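Local coordinates for sugar ABC transporter substrate-binding protein, BlMnBP1 (PDB 6I5R) that binds mannobiose and probably serves as the extracellular solute-binding component of an ABC transporter that takes up manno-oligosaccharides from beta-mannan, at residues P55-W59 and K60-E64; D80-Y83 and A84-A87; D264-S267 and S268-K271; I339-K342 and W343-D347; N405-G408 and K409-Q412. One frame throughout, in Å; residues are numbered along the deposited sequence.

Contact 1 (P55-W59 and K60-E64)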
loop_
_atom_site.group_PDB
_atom_site.type_symbol
_atom_site.label_atom_id
_atom_site.label_comp_id
_atom_site.label_asym_id
_atom_site.label_seq_id
_atom_site.Cartn_x
_atom_site.Cartn_y
_atom_site.Cartn_z
ATOM N N PRO A 55 -15.212 10.374 -10.287
ATOM C CA PRO A 55 -16.159 10.971 -9.324
ATOM C C PRO A 55 -15.544 11.996 -8.358
ATOM O O PRO A 55 -16.299 12.756 -7.715
ATOM C CB PRO A 55 -16.719 9.746 -8.566
ATOM C CG PRO A 55 -15.859 8.592 -8.969
ATOM C CD PRO A 55 -15.333 8.910 -10.341
ATOM N N GLY A 56 -14.225 12.078 -8.247
ATOM C CA GLY A 56 -13.608 13.036 -7.341
ATOM C C GLY A 56 -12.780 14.102 -8.041
ATOM O O GLY A 56 -13.068 14.464 -9.186
ATOM N N LYS A 57 -11.751 14.620 -7.369
ATOM C CA LYS A 57 -10.821 15.574 -7.977
ATOM C C LYS A 57 -9.790 14.811 -8.807
ATOM O O LYS A 57 -8.974 14.067 -8.258
ATOM C CB LYS A 57 -10.153 16.406 -6.887
ATOM C CG LYS A 57 -9.394 17.640 -7.349
ATOM C CD LYS A 57 -8.840 18.369 -6.132
ATOM C CE LYS A 57 -7.979 19.553 -6.541
ATOM N NZ LYS A 57 -8.719 20.461 -7.444
ATOM N N ASN A 58 -9.802 14.997 -10.123
ATOM C CA ASN A 58 -8.925 14.208 -10.983
ATOM C C ASN A 58 -7.586 14.912 -11.209
ATOM O O ASN A 58 -7.324 16.018 -10.723
ATOM C CB ASN A 58 -9.597 13.876 -12.318
ATOM C CG ASN A 58 -9.810 15.103 -13.233
ATOM O OD1 ASN A 58 -9.268 16.194 -12.999
ATOM N ND2 ASN A 58 -10.617 14.909 -14.292
ATOM N N TRP A 59 -6.723 14.251 -11.974
ATOM C CA TRP A 59 -5.385 14.784 -12.180
ATOM C C TRP A 59 -5.441 16.162 -12.811
ATOM O O TRP A 59 -4.695 17.063 -12.407
ATOM C CB TRP A 59 -4.555 13.847 -13.046
ATOM C CG TRP A 59 -4.025 12.699 -12.235
ATOM C CD1 TRP A 59 -4.152 11.369 -12.517
ATOM C CD2 TRP A 59 -3.307 12.782 -10.998
ATOM N NE1 TRP A 59 -3.536 10.619 -11.546
ATOM C CE2 TRP A 59 -3.019 11.456 -10.593
ATOM C CE3 TRP A 59 -2.872 13.845 -10.197
ATOM C CZ2 TRP A 59 -2.327 11.161 -9.414
ATOM C CZ3 TRP A 59 -2.184 13.550 -9.018
ATOM C CH2 TRP A 59 -1.925 12.215 -8.639
ATOM N N LYS A 60 -6.311 16.342 -13.808
ATOM C CA LYS A 60 -6.380 17.624 -14.500
ATOM C C LYS A 60 -6.685 18.748 -13.530
ATOM O O LYS A 60 -6.145 19.860 -13.662
ATOM C CB LYS A 60 -7.451 17.606 -15.583
ATOM C CG LYS A 60 -7.112 16.909 -16.869
ATOM C CD LYS A 60 -8.280 17.072 -17.815
ATOM C CE LYS A 60 -7.916 16.735 -19.236
ATOM N NZ LYS A 60 -7.298 15.403 -19.344
ATOM N N SER A 61 -7.564 18.480 -12.560
ATOM C CA SER A 61 -7.947 19.481 -11.566
ATOM C C SER A 61 -6.778 19.838 -10.655
ATOM O O SER A 61 -6.584 21.020 -10.316
ATOM C CB SER A 61 -9.130 18.970 -10.747
ATOM O OG SER A 61 -9.568 19.945 -9.817
ATOM N N TYR A 62 -6.001 18.832 -10.224
ATOM C CA TYR A 62 -4.812 19.110 -9.433
ATOM C C TYR A 62 -3.799 19.912 -10.243
ATOM O O TYR A 62 -3.211 20.883 -9.747
ATOM C CB TYR A 62 -4.148 17.814 -8.964
ATOM C CG TYR A 62 -4.838 17.144 -7.830
ATOM C CD1 TYR A 62 -4.755 17.669 -6.556
ATOM C CD2 TYR A 62 -5.563 15.972 -8.020
ATOM C CE1 TYR A 62 -5.404 17.057 -5.502
ATOM C CE2 TYR A 62 -6.178 15.338 -6.974
ATOM C CZ TYR A 62 -6.109 15.894 -5.716
ATOM O OH TYR A 62 -6.743 15.292 -4.658
ATOM N N ILE A 63 -3.575 19.518 -11.497
ATOM C CA ILE A 63 -2.555 20.191 -12.285
ATOM C C ILE A 63 -2.971 21.625 -12.555
ATOM O O ILE A 63 -2.143 22.543 -12.544
ATOM C CB ILE A 63 -2.265 19.413 -13.572
ATOM C CG1 ILE A 63 -1.691 18.053 -13.164
ATOM C CG2 ILE A 63 -1.307 20.232 -14.476
ATOM C CD1 ILE A 63 -1.703 17.005 -14.216
ATOM N N GLU A 64 -4.261 21.841 -12.794
ATOM C CA GLU A 64 -4.769 23.203 -12.911
ATOM C C GLU A 64 -4.464 24.018 -11.655
ATOM O O GLU A 64 -4.005 25.168 -11.740
ATOM C CB GLU A 64 -6.269 23.139 -13.178
ATOM C CG GLU A 64 -6.948 24.446 -13.113
ATOM C CD GLU A 64 -8.421 24.307 -13.370
ATOM O OE1 GLU A 64 -8.772 24.102 -14.546
ATOM O OE2 GLU A 64 -9.233 24.381 -12.409
HETATM O O HOH W 1 -8.435 13.250 -5.595
#
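Lys-57, Asn-58 and Trp-59 meet Ser-61, Tyr-62 and Ile-63 at the start of helix 59-69. The polar contacts come first. Asn-58 is the N-cap: its OD1 accepts from Ser-61 N at 2.9 Å, nearly in line with the side-chain C=O. Backbone bonds follow, from Tyr-62 N to Asn-58 O (3.1 Å) and from Ile-63 N to Trp-59 O (2.8 Å). Lys-57 NZ donates to Ser-61 OG at 2.6 Å. The lysine chain runs extended as far as CE and bends only at its last torsion (chi4 54°), which turns NZ toward that hydroxyl. NZ also forms a salt bridge with Asp-65. Water 1 links Lys-57 O and Tyr-62 OH, and the same hydroxyl bonds to Asn-353.

The apolar contacts centre on the Tyr-62 ring. Lys-57 CD lies over one face, 3.9 Å from the ring centroid, as a CH-pi contact. Trp-59 CE3 approaches Tyr-62 CD2 obliquely at 4.1 Å. Trp-59 also packs edge-to-face on Phe-42.

The chemistry implies two uses for one lysine: its methylenes cover an aromatic face, while its ammonium group bonds to Ser-61 and probably balances the charge of Asp-65, one turn on from Ser-61.

Contact 2 (D80-Y83 and A84-A87). With ZN (zinc ion), chain P.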
loop_
_atom_site.group_PDB
_atom_site.type_symbol
_atom_site.label_atom_id
_atom_site.label_comp_id
_atom_site.label_asym_id
_atom_site.label_seq_id
_atom_site.Cartn_x
_atom_site.Cartn_y
_atom_site.Cartn_z
ATOM N N ASP A 80 -0.952 3.792 -16.191
ATOM C CA ASP A 80 -0.958 2.432 -16.713
ATOM C C ASP A 80 -1.765 1.520 -15.801
ATOM O O ASP A 80 -1.624 1.579 -14.578
ATOM C CB ASP A 80 0.473 1.912 -16.801
ATOM C CG ASP A 80 1.140 2.255 -18.111
ATOM O OD1 ASP A 80 0.501 1.991 -19.149
ATOM O OD2 ASP A 80 2.300 2.766 -18.114
ATOM N N SER A 81 -2.576 0.628 -16.384
ATOM C CA SER A 81 -3.342 -0.273 -15.526
ATOM C C SER A 81 -2.419 -1.271 -14.849
ATOM O O SER A 81 -2.608 -1.596 -13.670
ATOM C CB SER A 81 -4.409 -1.015 -16.312
ATOM O OG SER A 81 -3.783 -1.787 -17.317
ATOM N N ASN A 82 -1.425 -1.767 -15.577
ATOM C CA ASN A 82 -0.451 -2.698 -15.013
ATOM C C ASN A 82 0.735 -1.909 -14.447
ATOM O O ASN A 82 1.868 -2.036 -14.878
ATOM C CB ASN A 82 -0.005 -3.693 -16.075
ATOM C CG ASN A 82 0.798 -4.840 -15.498
ATOM O OD1 ASN A 82 0.907 -4.986 -14.279
ATOM N ND2 ASN A 82 1.386 -5.662 -16.377
ATOM N N TYR A 83 0.449 -1.072 -13.453
ATOM C CA TYR A 83 1.393 -0.007 -13.126
ATOM C C TYR A 83 2.735 -0.557 -12.630
ATOM O O TYR A 83 3.797 -0.177 -13.134
ATOM C CB TYR A 83 0.824 0.962 -12.088
ATOM C CG TYR A 83 1.912 1.991 -11.799
ATOM C CD1 TYR A 83 2.221 2.965 -12.735
ATOM C CD2 TYR A 83 2.703 1.912 -10.646
ATOM C CE1 TYR A 83 3.240 3.875 -12.506
ATOM C CE2 TYR A 83 3.736 2.812 -10.417
ATOM C CZ TYR A 83 3.990 3.800 -11.361
ATOM O OH TYR A 83 5.006 4.716 -11.168
ATOM N N ALA A 84 2.709 -1.417 -11.605
ATOM C CA ALA A 84 3.961 -1.888 -11.028
ATOM C C ALA A 84 4.904 -2.402 -12.100
ATOM O O ALA A 84 6.101 -2.072 -12.105
ATOM C CB ALA A 84 3.681 -2.983 -10.005
ATOM N N ASP A 85 4.376 -3.192 -13.032
ATOM C CA ASP A 85 5.212 -3.821 -14.043
ATOM C C ASP A 85 5.731 -2.794 -15.048
ATOM O O ASP A 85 6.919 -2.793 -15.386
ATOM C CB ASP A 85 4.408 -4.915 -14.741
ATOM C CG ASP A 85 4.084 -6.123 -13.824
ATOM O OD1 ASP A 85 4.845 -6.416 -12.871
ATOM O OD2 ASP A 85 3.064 -6.823 -14.081
ATOM N N SER A 86 4.870 -1.879 -15.493
ATOM C CA SER A 86 5.293 -0.908 -16.498
ATOM C C SER A 86 6.260 0.131 -15.925
ATOM O O SER A 86 7.226 0.516 -16.601
ATOM C CB SER A 86 4.079 -0.237 -17.137
ATOM O OG SER A 86 3.316 0.429 -16.182
ATOM N N ALA A 87 6.058 0.564 -14.676
ATOM C CA ALA A 87 7.034 1.439 -14.035
ATOM C C ALA A 87 8.403 0.768 -13.892
ATOM O O ALA A 87 9.447 1.417 -14.067
ATOM C CB ALA A 87 6.527 1.885 -12.663
HETATM ZN ZN ZN P . 1.772 -7.868 -12.835
HETATM O O HOH W 2 3.248 -8.043 -11.736
HETATM O O HOH W 3 3.311 -8.740 -13.937
#
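This is the first turn of helix 83-93, which leaves the mannobiose pocket just after the pocket residue Ser-81, and here Tyr-83 packs on Ala-87 one turn on. Asn-82 holds the N-cap position and is also the centre of an inverse gamma turn. The helix opens on backbone bonds: Ser-86 N donates to Asn-82 O at 3.1 Å, and Ala-87 N donates to Tyr-83 O at 2.8 Å.

Ser-86 OG sits between its own backbone N and carbonyl carbon (chi1 60°). This folds it back against the helix start, 3.1 Å from both Asn-82 O and Tyr-83 O. Asp-80 OD2 lies 3.2 Å from the same Ser-86 OG.

The Tyr-83 side chain extends with CG opposite the backbone N (chi1 178°). Ala-87 CB lies over one face of its ring, 3.4 Å from Tyr-83 CZ, in a CH-pi contact. At the far end of the ring, Tyr-83 OH bonds to Met-102 O. Replacing Tyr-83 by alanine would probably open a gap above the Ala-87 methyl and leave Met-102 O without this hydroxyl partner.

Asp-85 OD2 binds a zinc ion at 2.1 Å, and waters 2 and 3 bind the same ion.

The helix follows strand 73-79. Both Tyr-83 and Ala-87 rest on Met-101 of strand 100-102, the strand that ends at Met-102, and Tyr-321 of strand 314-325 packs edge-to-face with the Tyr-83 ring.

Contact 3 (D264-S267 and S268-K271). With BMA (beta-D-mannopyranose), chain B.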
loop_
_atom_site.group_PDB
_atom_site.type_symbol
_atom_site.label_atom_id
_atom_site.label_comp_id
_atom_site.label_asym_id
_atom_site.label_seq_id
_atom_site.Cartn_x
_atom_site.Cartn_y
_atom_site.Cartn_z
ATOM N N ASP A 264 -13.211 -9.105 -11.296
ATOM C CA ASP A 264 -13.027 -7.832 -11.979
ATOM C C ASP A 264 -13.010 -6.672 -10.992
ATOM O O ASP A 264 -14.009 -6.393 -10.323
ATOM C CB ASP A 264 -14.109 -7.618 -13.031
ATOM C CG ASP A 264 -13.938 -6.312 -13.748
ATOM O OD1 ASP A 264 -12.944 -6.174 -14.508
ATOM O OD2 ASP A 264 -14.761 -5.409 -13.512
ATOM N N TRP A 265 -11.886 -5.957 -10.973
ATOM C CA TRP A 265 -11.646 -4.922 -9.975
ATOM C C TRP A 265 -12.643 -3.775 -10.084
ATOM O O TRP A 265 -13.256 -3.379 -9.082
ATOM C CB TRP A 265 -10.211 -4.420 -10.127
ATOM C CG TRP A 265 -9.947 -3.143 -9.442
ATOM C CD1 TRP A 265 -9.531 -2.000 -10.028
ATOM C CD2 TRP A 265 -10.116 -2.842 -8.043
ATOM N NE1 TRP A 265 -9.392 -1.010 -9.097
ATOM C CE2 TRP A 265 -9.736 -1.502 -7.864
ATOM C CE3 TRP A 265 -10.528 -3.582 -6.926
ATOM C CZ2 TRP A 265 -9.762 -0.861 -6.614
ATOM C CZ3 TRP A 265 -10.543 -2.940 -5.661
ATOM C CH2 TRP A 265 -10.166 -1.592 -5.528
ATOM N N GLU A 266 -12.830 -3.236 -11.289
ATOM C CA GLU A 266 -13.610 -2.013 -11.439
ATOM C C GLU A 266 -15.066 -2.239 -11.090
ATOM O O GLU A 266 -15.690 -1.387 -10.456
ATOM C CB GLU A 266 -13.494 -1.479 -12.862
ATOM C CG GLU A 266 -12.131 -0.897 -13.171
ATOM C CD GLU A 266 -11.817 0.347 -12.359
ATOM O OE1 GLU A 266 -12.716 0.859 -11.671
ATOM O OE2 GLU A 266 -10.680 0.847 -12.431
ATOM N N SER A 267 -15.628 -3.373 -11.510
ATOM C CA SER A 267 -17.008 -3.681 -11.133
ATOM C C SER A 267 -17.114 -4.052 -9.664
ATOM O O SER A 267 -18.186 -3.876 -9.073
ATOM C CB SER A 267 -17.591 -4.809 -12.000
ATOM O OG SER A 267 -16.765 -5.954 -12.060
ATOM N N SER A 268 -16.033 -4.552 -9.055
ATOM C CA SER A 268 -16.115 -4.905 -7.637
ATOM C C SER A 268 -16.416 -3.678 -6.785
ATOM O O SER A 268 -17.048 -3.796 -5.731
ATOM C CB SER A 268 -14.823 -5.595 -7.175
ATOM O OG SER A 268 -13.805 -4.691 -6.816
ATOM N N LYS A 269 -15.986 -2.489 -7.225
ATOM C CA LYS A 269 -16.304 -1.277 -6.486
ATOM C C LYS A 269 -17.811 -1.088 -6.395
ATOM O O LYS A 269 -18.371 -0.912 -5.307
ATOM C CB LYS A 269 -15.653 -0.055 -7.159
ATOM C CG LYS A 269 -14.129 -0.007 -7.068
ATOM C CD LYS A 269 -13.618 1.077 -7.978
ATOM C CE LYS A 269 -12.108 0.940 -8.208
ATOM N NZ LYS A 269 -11.613 1.983 -9.177
ATOM N N GLY A 270 -18.490 -1.131 -7.534
ATOM C CA GLY A 270 -19.926 -0.941 -7.521
ATOM C C GLY A 270 -20.631 -2.032 -6.739
ATOM O O GLY A 270 -21.628 -1.780 -6.055
ATOM N N LYS A 271 -20.117 -3.256 -6.824
ATOM C CA LYS A 271 -20.743 -4.368 -6.117
ATOM C C LYS A 271 -20.659 -4.192 -4.603
ATOM O O LYS A 271 -21.621 -4.493 -3.899
ATOM C CB LYS A 271 -20.092 -5.686 -6.530
ATOM C CG LYS A 271 -20.384 -6.121 -7.953
ATOM C CD LYS A 271 -19.851 -7.523 -8.163
ATOM C CE LYS A 271 -19.963 -7.983 -9.571
ATOM N NZ LYS A 271 -19.153 -9.198 -9.728
HETATM C C1 BMA B . -7.763 2.251 -10.644
HETATM C C2 BMA B . -7.773 2.731 -9.170
HETATM C C3 BMA B . -6.431 2.406 -8.527
HETATM C C4 BMA B . -5.995 1.000 -8.849
HETATM C C5 BMA B . -6.086 0.722 -10.356
HETATM C C6 BMA B . -5.622 -0.670 -10.705
HETATM O O1 BMA B . -9.074 2.455 -11.058
HETATM O O2 BMA B . -8.781 1.940 -8.462
HETATM O O3 BMA B . -6.462 2.589 -7.153
HETATM O O4 BMA B . -4.642 0.798 -8.437
HETATM O O5 BMA B . -7.429 0.921 -10.770
HETATM O O6 BMA B . -5.370 -0.653 -12.115
HETATM O O HOH W 4 -18.230 -0.393 -10.146
HETATM O O HOH W 5 -16.672 -7.925 -9.916
#
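The backbone of 264-271 enters helix 265-273, with Ser-268 N bonded to Asp-264 O at 3.0 Å and Lys-271 N to Ser-267 O. Asp-264 is the N-cap. Its OD2 accepts from both Ser-267 N and Ser-267 OG, the latter through the anti lone pair. Ser-268 OG folds back onto Trp-265 O at 2.7 Å.

The face of this helix turned to the sugar is part of the mannobiose pocket. Lys-269 and Glu-266 lie side by side and point the same way. Lys-269 NZ forms a salt bridge with Glu-266 OE1 at 2.9 Å, meeting it on the syn side, 34° out of the carboxylate plane. The lysine chain is extended beyond CG and crosses Trp-265 obliquely. Its CE lies over one face of the indole, 3.4 Å from Trp-265 CZ2. Trp-198 packs edge-to-face with this indole.

The three side chains together grip one beta-D-mannopyranose. Trp-265 NE1 donates to its O2 at 3.1 Å, the sugar lying at the indole edge. Lys-269 NZ also donates to O2, at 2.9 Å. The salt bridge probably steadies both charged groups for the sugar. On the other carboxylate oxygen, Glu-266 OE2 accepts from the sugar O1 at 2.7 Å.

Contact 4 (I339-K342 and W343-D347)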
loop_
_atom_site.group_PDB
_atom_site.type_symbol
_atom_site.label_atom_id
_atom_site.label_comp_id
_atom_site.label_asym_id
_atom_site.label_seq_id
_atom_site.Cartn_x
_atom_site.Cartn_y
_atom_site.Cartn_z
ATOM N N ILE A 339 9.619 20.556 -7.068
ATOM C CA ILE A 339 8.581 21.538 -6.769
ATOM C C ILE A 339 7.196 20.903 -6.847
ATOM O O ILE A 339 6.376 21.065 -5.943
ATOM C CB ILE A 339 8.706 22.740 -7.718
ATOM C CG1 ILE A 339 10.046 23.430 -7.463
ATOM C CG2 ILE A 339 7.534 23.685 -7.546
ATOM C CD1 ILE A 339 10.377 24.572 -8.424
ATOM N N PHE A 340 6.908 20.156 -7.923
ATOM C CA PHE A 340 5.594 19.531 -8.037
ATOM C C PHE A 340 5.355 18.514 -6.917
ATOM O O PHE A 340 4.252 18.432 -6.372
ATOM C CB PHE A 340 5.439 18.868 -9.414
ATOM C CG PHE A 340 4.108 18.196 -9.592
ATOM C CD1 PHE A 340 2.957 18.955 -9.723
ATOM C CD2 PHE A 340 4.007 16.821 -9.597
ATOM C CE1 PHE A 340 1.726 18.359 -9.835
ATOM C CE2 PHE A 340 2.760 16.209 -9.719
ATOM C CZ PHE A 340 1.628 16.984 -9.849
ATOM N N VAL A 341 6.364 17.713 -6.569
ATOM C CA VAL A 341 6.182 16.773 -5.462
ATOM C C VAL A 341 5.897 17.527 -4.170
ATOM O O VAL A 341 5.013 17.161 -3.388
ATOM C CB VAL A 341 7.415 15.863 -5.319
ATOM C CG1 VAL A 341 7.360 15.092 -4.010
ATOM C CG2 VAL A 341 7.509 14.907 -6.482
ATOM N N LYS A 342 6.651 18.582 -3.902
ATOM C CA LYS A 342 6.402 19.304 -2.666
ATOM C C LYS A 342 5.025 19.950 -2.688
ATOM O O LYS A 342 4.337 19.997 -1.660
ATOM C CB LYS A 342 7.480 20.360 -2.429
ATOM C CG LYS A 342 7.384 21.033 -1.056
ATOM C CD LYS A 342 8.713 21.695 -0.650
ATOM C CE LYS A 342 8.717 22.146 0.798
ATOM N NZ LYS A 342 10.041 22.724 1.187
ATOM N N TRP A 343 4.607 20.453 -3.853
ATOM C CA TRP A 343 3.261 21.002 -3.982
ATOM C C TRP A 343 2.227 19.913 -3.721
ATOM O O TRP A 343 1.244 20.127 -3.000
ATOM C CB TRP A 343 3.047 21.646 -5.375
ATOM C CG TRP A 343 1.680 22.296 -5.454
ATOM C CD1 TRP A 343 1.335 23.535 -4.994
ATOM C CD2 TRP A 343 0.472 21.699 -5.928
ATOM N NE1 TRP A 343 -0.004 23.754 -5.186
ATOM C CE2 TRP A 343 -0.557 22.645 -5.764
ATOM C CE3 TRP A 343 0.163 20.466 -6.510
ATOM C CZ2 TRP A 343 -1.885 22.379 -6.115
ATOM C CZ3 TRP A 343 -1.157 20.215 -6.891
ATOM C CH2 TRP A 343 -2.160 21.164 -6.683
ATOM N N MET A 344 2.417 18.743 -4.335
ATOM C CA MET A 344 1.525 17.625 -4.061
ATOM C C MET A 344 1.463 17.338 -2.565
ATOM O O MET A 344 0.381 17.134 -2.003
ATOM C CB MET A 344 1.988 16.385 -4.821
ATOM C CG MET A 344 1.627 16.367 -6.300
ATOM S SD MET A 344 -0.135 16.570 -6.654
ATOM C CE MET A 344 -0.905 15.190 -5.755
ATOM N N THR A 345 2.620 17.335 -1.901
ATOM C CA THR A 345 2.675 16.962 -0.493
ATOM C C THR A 345 2.047 18.022 0.398
ATOM O O THR A 345 1.239 17.703 1.269
ATOM C CB THR A 345 4.125 16.711 -0.067
ATOM O OG1 THR A 345 4.680 15.683 -0.887
ATOM C CG2 THR A 345 4.183 16.276 1.386
ATOM N N GLU A 346 2.397 19.293 0.193
ATOM C CA GLU A 346 2.034 20.326 1.154
ATOM C C GLU A 346 0.762 21.066 0.792
ATOM O O GLU A 346 0.052 21.510 1.703
ATOM C CB GLU A 346 3.155 21.352 1.297
ATOM C CG GLU A 346 4.464 20.749 1.703
ATOM C CD GLU A 346 5.331 21.719 2.455
ATOM O OE1 GLU A 346 5.034 22.956 2.456
ATOM O OE2 GLU A 346 6.308 21.237 3.083
ATOM N N ASP A 347 0.427 21.157 -0.503
ATOM C CA ASP A 347 -0.634 22.067 -0.949
ATOM C C ASP A 347 -1.805 21.399 -1.664
ATOM O O ASP A 347 -2.929 21.916 -1.581
ATOM C CB ASP A 347 -0.062 23.146 -1.899
ATOM C CG ASP A 347 0.761 24.226 -1.180
ATOM O OD1 ASP A 347 1.058 24.110 0.018
ATOM O OD2 ASP A 347 1.143 25.221 -1.827
#
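The last turns of helix 331-346 carry this contact, in which Phe-340 and Met-344 form a Met-aromatic pair one turn apart. The two side chains lie side by side and point the same way. Met-344 CG lies over one face of the Phe-340 ring, 3.6 Å from Phe-340 CZ. The methionine chain is bent at chi2 (-56°) and again at chi3, which keeps its sulfur near the ring. SD is 4.4 Å from the Phe-340 centroid and approaches obliquely. On the same helix, Trp-343 CE3 meets Phe-340 CE1 at 4.2 Å, again obliquely.

These side chains are buried against helix 59-69 and strand 38-44. The rings of both Phe-340 and Trp-343 pack edge-to-face with Phe-66 of helix 59-69. Phe-340 meets Phe-42 of strand 38-44 in the same manner.

Lys-342 and Glu-346 run alongside each other on another side of the helix. Lys-342 CE comes within 3.4 Å of Glu-346 OE2, but the charged ends stay beyond salt-bridge distance. The ammonium group of Lys-342 instead donates to the carbonyl oxygens of Tyr-24 and Ile-27, and it makes a cation-pi contact with Tyr-24. The lysine thus ties the helix to an N-terminal part of the chain.

The backbone bonds follow the i to i+4 pattern of an alpha helix, as from Met-344 N to Phe-340 O at 2.8 Å. One carbonyl has a second donor: Val-341 O accepts from Thr-345 N and also from Thr-345 OG1, 2.9 Å from Val-341 O and above the plane of that carbonyl.

Contact 5 (N405-G408 and K409-Q412)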
loop_
_atom_site.group_PDB
_atom_site.type_symbol
_atom_site.label_atom_id
_atom_site.label_comp_id
_atom_site.label_asym_id
_atom_site.label_seq_id
_atom_site.Cartn_x
_atom_site.Cartn_y
_atom_site.Cartn_z
ATOM N N ASN A 405 6.510 -6.454 -1.635
ATOM C CA ASN A 405 7.394 -5.887 -2.649
ATOM C C ASN A 405 7.076 -6.510 -4.005
ATOM O O ASN A 405 7.959 -6.982 -4.720
ATOM C CB ASN A 405 8.858 -6.094 -2.269
ATOM C CG ASN A 405 9.802 -5.243 -3.103
ATOM O OD1 ASN A 405 10.667 -5.769 -3.817
ATOM N ND2 ASN A 405 9.647 -3.907 -3.020
ATOM N N GLY A 406 5.790 -6.566 -4.354
ATOM C CA GLY A 406 5.376 -6.830 -5.714
ATOM C C GLY A 406 4.824 -8.216 -6.008
ATOM O O GLY A 406 4.143 -8.375 -7.031
ATOM N N ASN A 407 5.083 -9.224 -5.175
ATOM C CA ASN A 407 4.791 -10.610 -5.582
ATOM C C ASN A 407 3.411 -11.016 -5.056
ATOM O O ASN A 407 3.260 -11.561 -3.962
ATOM C CB ASN A 407 5.880 -11.586 -5.137
ATOM C CG ASN A 407 5.566 -13.057 -5.533
ATOM O OD1 ASN A 407 4.475 -13.382 -6.012
ATOM N ND2 ASN A 407 6.539 -13.937 -5.334
ATOM N N GLY A 408 2.399 -10.759 -5.867
ATOM C CA GLY A 408 1.065 -11.265 -5.635
ATOM C C GLY A 408 0.850 -12.654 -6.193
ATOM O O GLY A 408 -0.204 -13.246 -5.986
ATOM N N LYS A 409 1.838 -13.213 -6.887
ATOM C CA LYS A 409 1.660 -14.528 -7.487
ATOM C C LYS A 409 1.610 -15.610 -6.410
ATOM O O LYS A 409 0.840 -16.570 -6.519
ATOM C CB LYS A 409 2.784 -14.811 -8.498
ATOM C CG LYS A 409 2.556 -14.314 -9.949
ATOM C CD LYS A 409 2.649 -12.836 -10.024
ATOM C CE LYS A 409 3.052 -12.329 -11.405
ATOM N NZ LYS A 409 1.907 -12.303 -12.351
ATOM N N LYS A 410 2.405 -15.465 -5.358
ATOM C CA LYS A 410 2.392 -16.467 -4.296
ATOM C C LYS A 410 1.051 -16.477 -3.564
ATOM O O LYS A 410 0.634 -17.501 -3.020
ATOM C CB LYS A 410 3.537 -16.203 -3.320
ATOM C CG LYS A 410 3.417 -14.879 -2.548
ATOM C CD LYS A 410 4.489 -14.749 -1.464
ATOM C CE LYS A 410 4.334 -13.491 -0.627
ATOM N NZ LYS A 410 4.553 -12.227 -1.365
ATOM N N ILE A 411 0.378 -15.334 -3.522
ATOM C CA ILE A 411 -0.920 -15.239 -2.870
ATOM C C ILE A 411 -1.993 -15.850 -3.761
ATOM O O ILE A 411 -2.942 -16.471 -3.280
ATOM C CB ILE A 411 -1.243 -13.762 -2.558
ATOM C CG1 ILE A 411 -0.104 -13.098 -1.819
ATOM C CG2 ILE A 411 -2.549 -13.611 -1.765
ATOM C CD1 ILE A 411 0.236 -13.725 -0.497
ATOM N N GLN A 412 -1.867 -15.656 -5.075
ATOM C CA GLN A 412 -2.734 -16.359 -6.007
ATOM C C GLN A 412 -2.618 -17.865 -5.797
ATOM O O GLN A 412 -3.622 -18.578 -5.841
ATOM C CB GLN A 412 -2.399 -15.946 -7.446
ATOM C CG GLN A 412 -2.867 -14.529 -7.756
ATOM C CD GLN A 412 -2.404 -13.990 -9.099
ATOM O OE1 GLN A 412 -1.381 -14.419 -9.636
ATOM N NE2 GLN A 412 -3.163 -13.029 -9.642
#
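Lys-410 curls back over Asn-407 at the start of helix 409-420. Its CB is 4.0 Å from Asn-407 OD1. CG takes the place between the backbone N and the carbonyl carbon (chi1 65°), which sends the chain back toward the preceding loop, and it comes to 3.6 Å from Asn-407 O. The chain then runs on through CD to CE, 4.0 Å from the same Asn-407 O. A bend at chi4 (-66°) delivers NZ, which donates to Asn-407 O at 3.0 Å and in the carbonyl plane.

Asn-407 is the centre of an inverse gamma turn and caps the helix start with its side chain. Asn-407 OD1 accepts from Lys-410 N at 3.0 Å, and weakly from Lys-409 N at 2.8 Å. The helix proper takes over with Gln-412 N bonded to Gly-408 O at 3.1 Å.

Beyond this turn, Lys-410 NZ forms a salt bridge with Asp-204 and donates to Leu-401 O. A methionine in place of Lys-410 would probably leave the Asp-204 carboxylate without this counter-charge and Asn-407 O without this donor. On the neighbouring positions, Lys-409 NZ pairs with Asp-197, and Gln-412 NE2 donates to Phe-194 O.

Overall arrangement
Contact 3 takes part in sugar binding directly: three of its side chains bond to one mannose. Contact 2 holds the pocket residue Ser-81, and its Tyr-83 side chain is about 5 Å from a mannose. The nearest atoms of contacts 2 and 3 are about 8 Å apart. Contacts 1 and 4 touch on one side of the chain's centre: Trp-59 CZ3 meets Met-344 CE at 3.9 Å, and Tyr-62 O lies 3.3 Å from Trp-343 CH2. In contact 1 the side chain of Trp-59 is about 9 Å from a bound mannose. In contact 4 the side chain of Met-344 is about 12 Å from a bound mannose. Contact 5 lies across the centre from both, its own centre 32 Å from that of contact 4. Its nearest atoms are about 6 Å from contact 2.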